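Local coordinates for hypothetical protein (Staphylococcus aureus subsp. aureus Mu50, PDB 4PEO) that probably acts as an essential cysteine protease of the Prp family that trims the N-terminal residues from ribosomal protein bL27, at residues 2-7 / 15-20; 50-55 / 76-81; 54-59 / 67-72. One frame throughout, in Å; residues are numbered along the deposited sequence.

Contact 1: 2-7 / 15-20; sequences ITVDIT and TDVIMD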
loop_
_atom_site.group_PDB
_atom_site.type_symbol
_atom_site.label_atom_id
_atom_site.label_comp_id
_atom_site.label_asym_id
_atom_site.label_seq_id
_atom_site.Cartn_x
_atom_site.Cartn_y
_atom_site.Cartn_z
ATOM N N ILE B 2 9.877 5.085 14.210
ATOM C CA ILE B 2 9.991 5.444 12.799
ATOM C C ILE B 2 9.330 6.813 12.638
ATOM O O ILE B 2 8.247 7.032 13.185
ATOM C CB ILE B 2 9.331 4.373 11.873
ATOM C CG1 ILE B 2 10.106 3.032 11.921
ATOM C CG2 ILE B 2 9.174 4.883 10.420
ATOM C CD1 ILE B 2 9.297 1.792 11.425
ATOM N N THR B 3 9.982 7.735 11.899
ATOM C CA THR B 3 9.417 9.054 11.620
ATOM C C THR B 3 9.134 9.130 10.128
ATOM O O THR B 3 9.940 8.660 9.325
ATOM C CB THR B 3 10.350 10.185 12.057
ATOM O OG1 THR B 3 11.582 10.064 11.343
ATOM C CG2 THR B 3 10.597 10.198 13.569
ATOM N N VAL B 4 7.975 9.683 9.757
ATOM C CA VAL B 4 7.604 9.845 8.354
ATOM C C VAL B 4 7.229 11.308 8.130
ATOM O O VAL B 4 6.221 11.756 8.674
ATOM C CB VAL B 4 6.457 8.891 7.899
ATOM C CG1 VAL B 4 6.260 8.977 6.385
ATOM C CG2 VAL B 4 6.717 7.446 8.330
ATOM N N ASP B 5 8.055 12.055 7.366
ATOM C CA ASP B 5 7.809 13.469 7.080
ATOM C C ASP B 5 7.118 13.559 5.738
ATOM O O ASP B 5 7.639 13.047 4.742
ATOM C CB ASP B 5 9.112 14.269 7.057
ATOM C CG ASP B 5 9.802 14.388 8.399
ATOM O OD1 ASP B 5 9.101 14.639 9.415
ATOM O OD2 ASP B 5 11.036 14.274 8.435
ATOM N N ILE B 6 5.942 14.190 5.709
ATOM C CA ILE B 6 5.112 14.249 4.500
ATOM C C ILE B 6 4.924 15.690 4.039
ATOM O O ILE B 6 4.476 16.529 4.824
ATOM C CB ILE B 6 3.759 13.531 4.787
ATOM C CG1 ILE B 6 3.989 12.088 5.308
ATOM C CG2 ILE B 6 2.860 13.547 3.560
ATOM C CD1 ILE B 6 3.070 11.620 6.394
ATOM N N THR B 7 5.253 15.973 2.763
ATOM C CA THR B 7 5.141 17.316 2.217
ATOM C C THR B 7 4.108 17.309 1.129
ATOM O O THR B 7 4.245 16.583 0.139
ATOM C CB THR B 7 6.501 17.837 1.725
ATOM O OG1 THR B 7 7.467 17.703 2.786
ATOM C CG2 THR B 7 6.426 19.277 1.214
ATOM N N THR B 15 4.534 15.818 -2.582
ATOM C CA THR B 15 5.813 16.058 -3.272
ATOM C C THR B 15 6.948 15.276 -2.660
ATOM O O THR B 15 7.911 14.967 -3.361
ATOM C CB THR B 15 6.146 17.559 -3.331
ATOM O OG1 THR B 15 6.361 18.052 -1.999
ATOM C CG2 THR B 15 5.037 18.381 -4.039
ATOM N N ASP B 16 6.899 15.052 -1.339
ATOM C CA ASP B 16 7.990 14.366 -0.663
ATOM C C ASP B 16 7.483 13.531 0.471
ATOM O O ASP B 16 6.571 13.941 1.193
ATOM C CB ASP B 16 8.958 15.413 -0.056
ATOM C CG ASP B 16 9.605 16.338 -1.060
ATOM O OD1 ASP B 16 8.946 17.311 -1.475
ATOM O OD2 ASP B 16 10.789 16.114 -1.397
ATOM N N VAL B 17 8.131 12.400 0.696
ATOM C CA VAL B 17 7.867 11.562 1.855
ATOM C C VAL B 17 9.254 11.115 2.288
ATOM O O VAL B 17 10.002 10.606 1.445
ATOM C CB VAL B 17 6.951 10.348 1.535
ATOM C CG1 VAL B 17 6.845 9.410 2.739
ATOM C CG2 VAL B 17 5.551 10.803 1.112
ATOM N N ILE B 18 9.611 11.309 3.568
ATOM C CA ILE B 18 10.913 10.841 4.058
ATOM C C ILE B 18 10.678 9.945 5.253
ATOM O O ILE B 18 10.119 10.409 6.248
ATOM C CB ILE B 18 11.888 11.991 4.417
ATOM C CG1 ILE B 18 11.987 13.001 3.245
ATOM C CG2 ILE B 18 13.257 11.414 4.819
ATOM C CD1 ILE B 18 12.886 14.227 3.484
ATOM N N MET B 19 11.137 8.682 5.175
ATOM C CA MET B 19 11.023 7.756 6.304
ATOM C C MET B 19 12.400 7.549 6.912
ATOM O O MET B 19 13.377 7.306 6.190
ATOM C CB MET B 19 10.432 6.394 5.868
ATOM C CG MET B 19 10.318 5.373 7.016
ATOM S SD MET B 19 9.449 3.795 6.573
ATOM C CE MET B 19 7.879 4.360 6.520
ATOM N N ASP B 20 12.475 7.606 8.247
ATOM C CA ASP B 20 13.730 7.352 8.940
ATOM C C ASP B 20 13.468 6.566 10.217
ATOM O O ASP B 20 12.385 6.688 10.794
ATOM C CB ASP B 20 14.520 8.649 9.193
ATOM C CG ASP B 20 15.927 8.390 9.716
ATOM O OD1 ASP B 20 16.664 7.584 9.086
ATOM O OD2 ASP B 20 16.276 8.946 10.775
HETATM O O HOH W 1 11.958 11.474 8.493
HETATM O O HOH W 2 8.678 15.341 3.335
#

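Contact 2: 50-55 / 76-81; sequences GLTSER and NDEAQL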
loop_
_atom_site.group_PDB
_atom_site.type_symbol
_atom_site.label_atom_id
_atom_site.label_comp_id
_atom_site.label_asym_id
_atom_site.label_seq_id
_atom_site.Cartn_x
_atom_site.Cartn_y
_atom_site.Cartn_z
ATOM N N GLY B 50 6.146 0.218 -11.138
ATOM C CA GLY B 50 5.576 -0.874 -11.913
ATOM C C GLY B 50 4.226 -0.626 -12.556
ATOM O O GLY B 50 3.932 -1.217 -13.599
ATOM N N LEU B 51 3.390 0.237 -11.949
ATOM C CA LEU B 51 2.015 0.465 -12.423
ATOM C C LEU B 51 1.740 1.790 -13.108
ATOM O O LEU B 51 0.654 1.952 -13.675
ATOM C CB LEU B 51 1.008 0.282 -11.270
ATOM C CG LEU B 51 1.089 -1.044 -10.483
ATOM C CD1 LEU B 51 0.215 -0.997 -9.244
ATOM C CD2 LEU B 51 0.740 -2.252 -11.361
ATOM N N THR B 52 2.663 2.756 -12.990
ATOM C CA THR B 52 2.496 4.105 -13.549
ATOM C C THR B 52 3.712 4.510 -14.387
ATOM O O THR B 52 4.740 3.827 -14.359
ATOM C CB THR B 52 2.256 5.168 -12.430
ATOM O OG1 THR B 52 3.517 5.624 -11.912
ATOM C CG2 THR B 52 1.369 4.666 -11.277
ATOM N N SER B 53 3.615 5.676 -15.057
ATOM C CA SER B 53 4.709 6.254 -15.846
ATOM C C SER B 53 5.614 7.148 -14.970
ATOM O O SER B 53 6.639 7.642 -15.442
ATOM C CB SER B 53 4.144 7.072 -17.007
ATOM O OG SER B 53 3.302 8.104 -16.514
ATOM N N GLU B 54 5.227 7.369 -13.700
ATOM C CA GLU B 54 6.010 8.209 -12.796
ATOM C C GLU B 54 7.282 7.497 -12.319
ATOM O O GLU B 54 7.248 6.313 -11.974
ATOM C CB GLU B 54 5.140 8.681 -11.616
ATOM C CG GLU B 54 5.889 9.176 -10.378
ATOM C CD GLU B 54 6.600 10.516 -10.446
ATOM O OE1 GLU B 54 6.752 11.073 -11.557
ATOM O OE2 GLU B 54 7.036 10.994 -9.375
ATOM N N ARG B 55 8.403 8.226 -12.319
ATOM C CA ARG B 55 9.688 7.715 -11.843
ATOM C C ARG B 55 10.181 8.675 -10.778
ATOM O O ARG B 55 10.807 9.696 -11.091
ATOM C CB ARG B 55 10.707 7.528 -12.989
ATOM C CG ARG B 55 10.269 6.504 -14.035
ATOM C CD ARG B 55 10.216 5.090 -13.487
ATOM N NE ARG B 55 9.784 4.127 -14.498
ATOM C CZ ARG B 55 8.522 3.756 -14.699
ATOM N NH1 ARG B 55 7.545 4.267 -13.959
ATOM N NH2 ARG B 55 8.226 2.879 -15.649
ATOM N N ASN B 76 0.627 13.312 -12.042
ATOM C CA ASN B 76 0.317 11.931 -12.373
ATOM C C ASN B 76 -0.700 11.454 -11.332
ATOM O O ASN B 76 -0.330 11.161 -10.192
ATOM C CB ASN B 76 1.577 11.046 -12.379
ATOM C CG ASN B 76 1.305 9.649 -12.890
ATOM O OD1 ASN B 76 0.404 8.944 -12.421
ATOM N ND2 ASN B 76 2.049 9.231 -13.894
ATOM N N ASP B 77 -1.986 11.412 -11.717
ATOM C CA ASP B 77 -3.061 11.030 -10.808
ATOM C C ASP B 77 -2.892 9.640 -10.213
ATOM O O ASP B 77 -3.230 9.432 -9.049
ATOM C CB ASP B 77 -4.428 11.166 -11.493
ATOM C CG ASP B 77 -4.851 12.601 -11.793
ATOM O OD1 ASP B 77 -4.193 13.546 -11.282
ATOM O OD2 ASP B 77 -5.863 12.781 -12.492
ATOM N N GLU B 78 -2.358 8.692 -10.998
ATOM C CA GLU B 78 -2.168 7.313 -10.528
ATOM C C GLU B 78 -1.087 7.256 -9.441
ATOM O O GLU B 78 -1.325 6.670 -8.383
ATOM C CB GLU B 78 -1.799 6.390 -11.688
ATOM C CG GLU B 78 -2.945 6.043 -12.620
ATOM C CD GLU B 78 -2.567 4.985 -13.639
ATOM O OE1 GLU B 78 -1.440 5.047 -14.187
ATOM O OE2 GLU B 78 -3.402 4.085 -13.886
ATOM N N ALA B 79 0.082 7.897 -9.676
ATOM C CA ALA B 79 1.164 7.934 -8.677
ATOM C C ALA B 79 0.655 8.668 -7.421
ATOM O O ALA B 79 0.923 8.220 -6.311
ATOM C CB ALA B 79 2.387 8.651 -9.247
ATOM N N GLN B 80 -0.124 9.760 -7.602
ATOM C CA GLN B 80 -0.680 10.502 -6.461
ATOM C C GLN B 80 -1.642 9.628 -5.644
ATOM O O GLN B 80 -1.570 9.633 -4.407
ATOM C CB GLN B 80 -1.354 11.794 -6.915
ATOM C CG GLN B 80 -0.326 12.888 -7.285
ATOM C CD GLN B 80 0.475 13.339 -6.076
ATOM O OE1 GLN B 80 -0.090 13.705 -5.049
ATOM N NE2 GLN B 80 1.803 13.349 -6.166
ATOM N N LEU B 81 -2.483 8.835 -6.325
ATOM C CA LEU B 81 -3.392 7.917 -5.622
ATOM C C LEU B 81 -2.588 6.882 -4.823
ATOM O O LEU B 81 -2.946 6.573 -3.686
ATOM C CB LEU B 81 -4.339 7.207 -6.601
ATOM C CG LEU B 81 -5.365 6.272 -5.968
ATOM C CD1 LEU B 81 -6.292 7.021 -5.005
ATOM C CD2 LEU B 81 -6.168 5.553 -7.028
HETATM O O HOH W 3 1.005 6.663 -15.232
#

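Contact 3: 54-59 / 67-72; sequences ERPDIN and FHIRSV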
loop_
_atom_site.group_PDB
_atom_site.type_symbol
_atom_site.label_atom_id
_atom_site.label_comp_id
_atom_site.label_asym_id
_atom_site.label_seq_id
_atom_site.Cartn_x
_atom_site.Cartn_y
_atom_site.Cartn_z
ATOM N N GLU B 54 5.227 7.369 -13.700
ATOM C CA GLU B 54 6.010 8.209 -12.796
ATOM C C GLU B 54 7.282 7.497 -12.319
ATOM O O GLU B 54 7.248 6.313 -11.974
ATOM C CB GLU B 54 5.140 8.681 -11.616
ATOM C CG GLU B 54 5.889 9.176 -10.378
ATOM C CD GLU B 54 6.600 10.516 -10.446
ATOM O OE1 GLU B 54 6.752 11.073 -11.557
ATOM O OE2 GLU B 54 7.036 10.994 -9.375
ATOM N N ARG B 55 8.403 8.226 -12.319
ATOM C CA ARG B 55 9.688 7.715 -11.843
ATOM C C ARG B 55 10.181 8.675 -10.778
ATOM O O ARG B 55 10.807 9.696 -11.091
ATOM C CB ARG B 55 10.707 7.528 -12.989
ATOM C CG ARG B 55 10.269 6.504 -14.035
ATOM C CD ARG B 55 10.216 5.090 -13.487
ATOM N NE ARG B 55 9.784 4.127 -14.498
ATOM C CZ ARG B 55 8.522 3.756 -14.699
ATOM N NH1 ARG B 55 7.545 4.267 -13.959
ATOM N NH2 ARG B 55 8.226 2.879 -15.649
ATOM N N PRO B 56 9.800 8.426 -9.508
ATOM C CA PRO B 56 10.203 9.358 -8.444
ATOM C C PRO B 56 11.703 9.402 -8.244
ATOM O O PRO B 56 12.409 8.435 -8.566
ATOM C CB PRO B 56 9.520 8.803 -7.188
ATOM C CG PRO B 56 8.489 7.825 -7.675
ATOM C CD PRO B 56 9.041 7.280 -8.966
ATOM N N ASP B 57 12.181 10.513 -7.684
ATOM C CA ASP B 57 13.594 10.707 -7.369
ATOM C C ASP B 57 13.772 10.135 -5.961
ATOM O O ASP B 57 13.197 10.666 -5.002
ATOM C CB ASP B 57 13.925 12.208 -7.436
ATOM C CG ASP B 57 15.385 12.608 -7.357
ATOM O OD1 ASP B 57 16.240 11.716 -7.158
ATOM O OD2 ASP B 57 15.672 13.812 -7.496
ATOM N N ILE B 58 14.506 9.007 -5.852
ATOM C CA ILE B 58 14.688 8.289 -4.590
ATOM C C ILE B 58 16.098 8.507 -4.078
ATOM O O ILE B 58 17.070 8.289 -4.815
ATOM C CB ILE B 58 14.369 6.768 -4.751
ATOM C CG1 ILE B 58 12.948 6.454 -5.341
ATOM C CG2 ILE B 58 14.686 5.938 -3.488
ATOM C CD1 ILE B 58 11.747 6.847 -4.528
ATOM N N ASN B 59 16.214 8.914 -2.809
ATOM C CA ASN B 59 17.516 9.081 -2.162
ATOM C C ASN B 59 17.452 8.456 -0.777
ATOM O O ASN B 59 16.372 8.378 -0.187
ATOM C CB ASN B 59 17.922 10.544 -2.075
ATOM C CG ASN B 59 18.442 11.088 -3.377
ATOM O OD1 ASN B 59 19.600 10.877 -3.746
ATOM N ND2 ASN B 59 17.585 11.766 -4.116
ATOM N N PHE B 67 15.100 7.620 3.904
ATOM C CA PHE B 67 14.568 7.196 2.609
ATOM C C PHE B 67 13.588 8.233 2.103
ATOM O O PHE B 67 12.504 8.400 2.652
ATOM C CB PHE B 67 13.950 5.801 2.707
ATOM C CG PHE B 67 13.617 5.192 1.367
ATOM C CD1 PHE B 67 12.421 5.497 0.725
ATOM C CD2 PHE B 67 14.496 4.314 0.746
ATOM C CE1 PHE B 67 12.115 4.946 -0.521
ATOM C CE2 PHE B 67 14.181 3.752 -0.494
ATOM C CZ PHE B 67 12.976 4.044 -1.101
ATOM N N HIS B 68 14.021 8.965 1.085
ATOM C CA HIS B 68 13.310 10.102 0.537
ATOM C C HIS B 68 12.777 9.828 -0.842
ATOM O O HIS B 68 13.542 9.544 -1.765
ATOM C CB HIS B 68 14.265 11.322 0.519
ATOM C CG HIS B 68 13.693 12.553 -0.111
ATOM N ND1 HIS B 68 14.509 13.481 -0.739
ATOM C CD2 HIS B 68 12.408 12.976 -0.190
ATOM C CE1 HIS B 68 13.696 14.428 -1.183
ATOM N NE2 HIS B 68 12.425 14.181 -0.842
ATOM N N ILE B 69 11.449 9.903 -0.965
ATOM C CA ILE B 69 10.717 9.804 -2.219
ATOM C C ILE B 69 10.381 11.236 -2.616
ATOM O O ILE B 69 9.656 11.919 -1.886
ATOM C CB ILE B 69 9.405 8.984 -2.096
ATOM C CG1 ILE B 69 9.632 7.588 -1.474
ATOM C CG2 ILE B 69 8.680 8.936 -3.454
ATOM C CD1 ILE B 69 8.314 6.973 -0.873
ATOM N N ARG B 70 10.872 11.683 -3.763
ATOM C CA ARG B 70 10.516 12.998 -4.266
ATOM C C ARG B 70 9.720 12.805 -5.554
ATOM O O ARG B 70 10.226 12.190 -6.501
ATOM C CB ARG B 70 11.771 13.865 -4.491
ATOM C CG ARG B 70 11.539 15.084 -5.378
ATOM C CD ARG B 70 10.755 16.192 -4.706
ATOM N NE ARG B 70 10.651 17.369 -5.579
ATOM C CZ ARG B 70 10.117 18.532 -5.216
ATOM N NH1 ARG B 70 9.656 18.706 -3.981
ATOM N NH2 ARG B 70 10.062 19.539 -6.077
ATOM N N SER B 71 8.471 13.317 -5.593
ATOM C CA SER B 71 7.650 13.197 -6.799
ATOM C C SER B 71 8.238 14.031 -7.921
ATOM O O SER B 71 8.738 15.149 -7.691
ATOM C CB SER B 71 6.210 13.629 -6.528
ATOM O OG SER B 71 5.661 12.821 -5.494
ATOM N N VAL B 72 8.213 13.470 -9.133
ATOM C CA VAL B 72 8.709 14.186 -10.312
ATOM C C VAL B 72 7.507 14.757 -11.071
ATOM O O VAL B 72 7.416 15.975 -11.250
ATOM C CB VAL B 72 9.678 13.345 -11.178
ATOM C CG1 VAL B 72 10.040 14.089 -12.470
ATOM C CG2 VAL B 72 10.941 13.003 -10.391
HETATM O O HOH W 4 5.292 10.510 -7.363
#

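Contact 1: 2-7 / 15-20
Thr-3, Asp-5 and Thr-7 form the hydrogen-bonded pairs with Asp-20, Ile-18 and Asp-16 in an antiparallel hairpin, whose strand segments run at 171° to each other. Thr-3 N donates to Asp-20 O at 2.8 Å, and Asp-20 N donates back to Thr-3 O. The Asp-5 and Ile-18 pair repeats this exchange. At the far end the ladder meets a classic beta bulge. Thr-15 and Asp-16 both face Thr-7, and Thr-7 O takes a short bond from Thr-15 N (2.8 Å) and a weak one from Asp-16 N.

The face with Val-4, Ile-6, Val-17 and Met-19 is apolar. Val-4 CG1 meets Val-17 CG1 at 3.7 Å, while its other methyl, CG2, touches Met-19 CE at 3.8 Å. Met-19 leaves the backbone extended and then bends at its last torsion (chi3 -74°), which lays CE against Val-4. Ile-2 CG2 lies against Met-19 CG at 3.6 Å. Helices 36-51 and 77-96 cover this face. Met-19 also lies beside His-22, the probable proton donor of the active site.

The other face carries Thr-3, Asp-5, Thr-7, Asp-16 and Asp-20, with Ile-18 as its apolar member. Thr-3 and Asp-20 are neighbours there, as are Thr-7 and Asp-16. Water 1 accepts from Thr-3 OG1 and donates to Asp-5 OD2 (2.9 Å) and Ile-18 O. Thr-15 OG1 donates to Asp-16 OD1 at 2.7 Å, on the anti side of the carboxylate. That carboxylate is also held by Arg-70 and His-68. Asn-104 binds Asp-5 OD1, and His-66 N binds Asp-20 OD1. The chemistry thus splits largely by face. Hydrocarbon packs against the helices, and the three carboxylates find donors on the opposite face, where Arg-70 and His-68 would probably stabilise the negative charge of Asp-16.

Contact 2: 50-55 / 76-81
Thr-52 meets Glu-78 and Ala-79 where the loop after helix 36-51 passes the N-terminus of helix 77-96. Two local motifs shape the site: an ST turn at Thr-52 and an N-cap at Asn-76. In the turn, Thr-52 OG1 accepts from Glu-54 N at 3.0 Å. The same oxygen is hydrogen-bonded to Ile-48 O. Thr-52 CG2 packs on Glu-78 CB at 3.6 Å, and the two side chains run alongside each other, head to tail.

Glu-54 can be followed outward. Its CB rests on Ala-79 CB at 3.6 Å and also comes near Asn-76 ND2. CG stands anti to the backbone N (chi1 161°) and still touches the Ala-79 methyl. A bend at chi2 (72°) then carries CD and the carboxylate off the helix to residues 72-73. The tip is bound there: OE1 by Asp-73 N and OE2 by Val-72 N. A buried acid is therefore met by two backbone N-H groups.

Water 3 joins the loop to the helix start. It accepts from Ser-53 N at 2.8 Å and from Asn-76 ND2, and donates to Glu-78 OE1. Arg-55 folds back over its own loop. Its NH1 donates to both Thr-52 O and Glu-54 O, each nearly in the guanidinium plane. Leu-51 also packs on Thr-85 of the second subunit, and Glu-78 on Leu-81 of that subunit. At the helix start, Asn-76 OD1 caps Ala-79 N at 3.0 Å, with a nearly straight N-H...O angle of 169° although the donor sits above the amide carbonyl plane.

Contact 3: 54-59 / 67-72
Val-72 N donates to Glu-54 OE2 at 2.8 Å, almost straight at 174°, and OE2 receives it on its syn lone pair. Water 4 donates to the same oxygen at 2.7 Å and also to Ser-71 OG, so OE2 is gripped by two donors. Beyond this, strands 57-59 and 67-70 pair as a short antiparallel hairpin. Asp-57 exchanges two backbone bonds with Arg-70, and Asn-59 exchanges two with His-68. The shortest of these is His-68 N to Asn-59 O, 2.7 Å.

Packing continues outward from the ladder. Val-72 CG2 lies against Arg-55 O at 3.4 Å. Pro-56 CB touches Ile-69 CG2 at 3.8 Å. Ile-58 and Ile-69 form the non-hydrogen-bonded pair and run alongside each other on the same face. Ile-58 CD1 reaches Ile-69 CG1 at 3.8 Å. The other branch of Ile-58, CG2, meets Phe-67 CZ at 3.5 Å, approaching the ring obliquely. On the opposite face Asp-57 CB and Arg-70 CB are neighbours, but the Arg-70 chain bends at chi2 (73°) and leads its guanidinium to Asp-16.

Strand 57-59 is the outermost strand of the sheet on this side within the chain. Strand 67-70 lies between it and strand 14-20, to which Phe-67, Ile-69 and Ser-71 are joined by backbone bonds. Helix 36-51 covers the face of Ile-69: Leu-41 and Val-45 pack on that residue. Phe-67 sits edge-to-face with Phe-42 of this helix and touches His-22, the probable proton donor. Helix 77-96 reaches Ser-71 through Gln-80 and Leu-83.

In the fold
Contacts 1 and 3 are hairpins of one mixed sheet, with centres 11 Å apart. They adjoin where strand 14-20 pairs with strand 67-70, and Asp-16 of contact 1 binds His-68 and Arg-70 of contact 3. Contact 2 lies where helix 36-51 ends and helix 77-96 begins, its centre 18 Å from that of contact 1 and 11 Å from that of contact 3. It shares Glu-54 and Arg-55 with contact 3. Along the chain, contact 1 closes before the others begin. Helix 36-51 then leads into the shared segment, and strand 67-70 leads on to helix 77-96. Contacts 1 and 3 both border His-22, whereas contact 2 lies away from the annotated active-site residues.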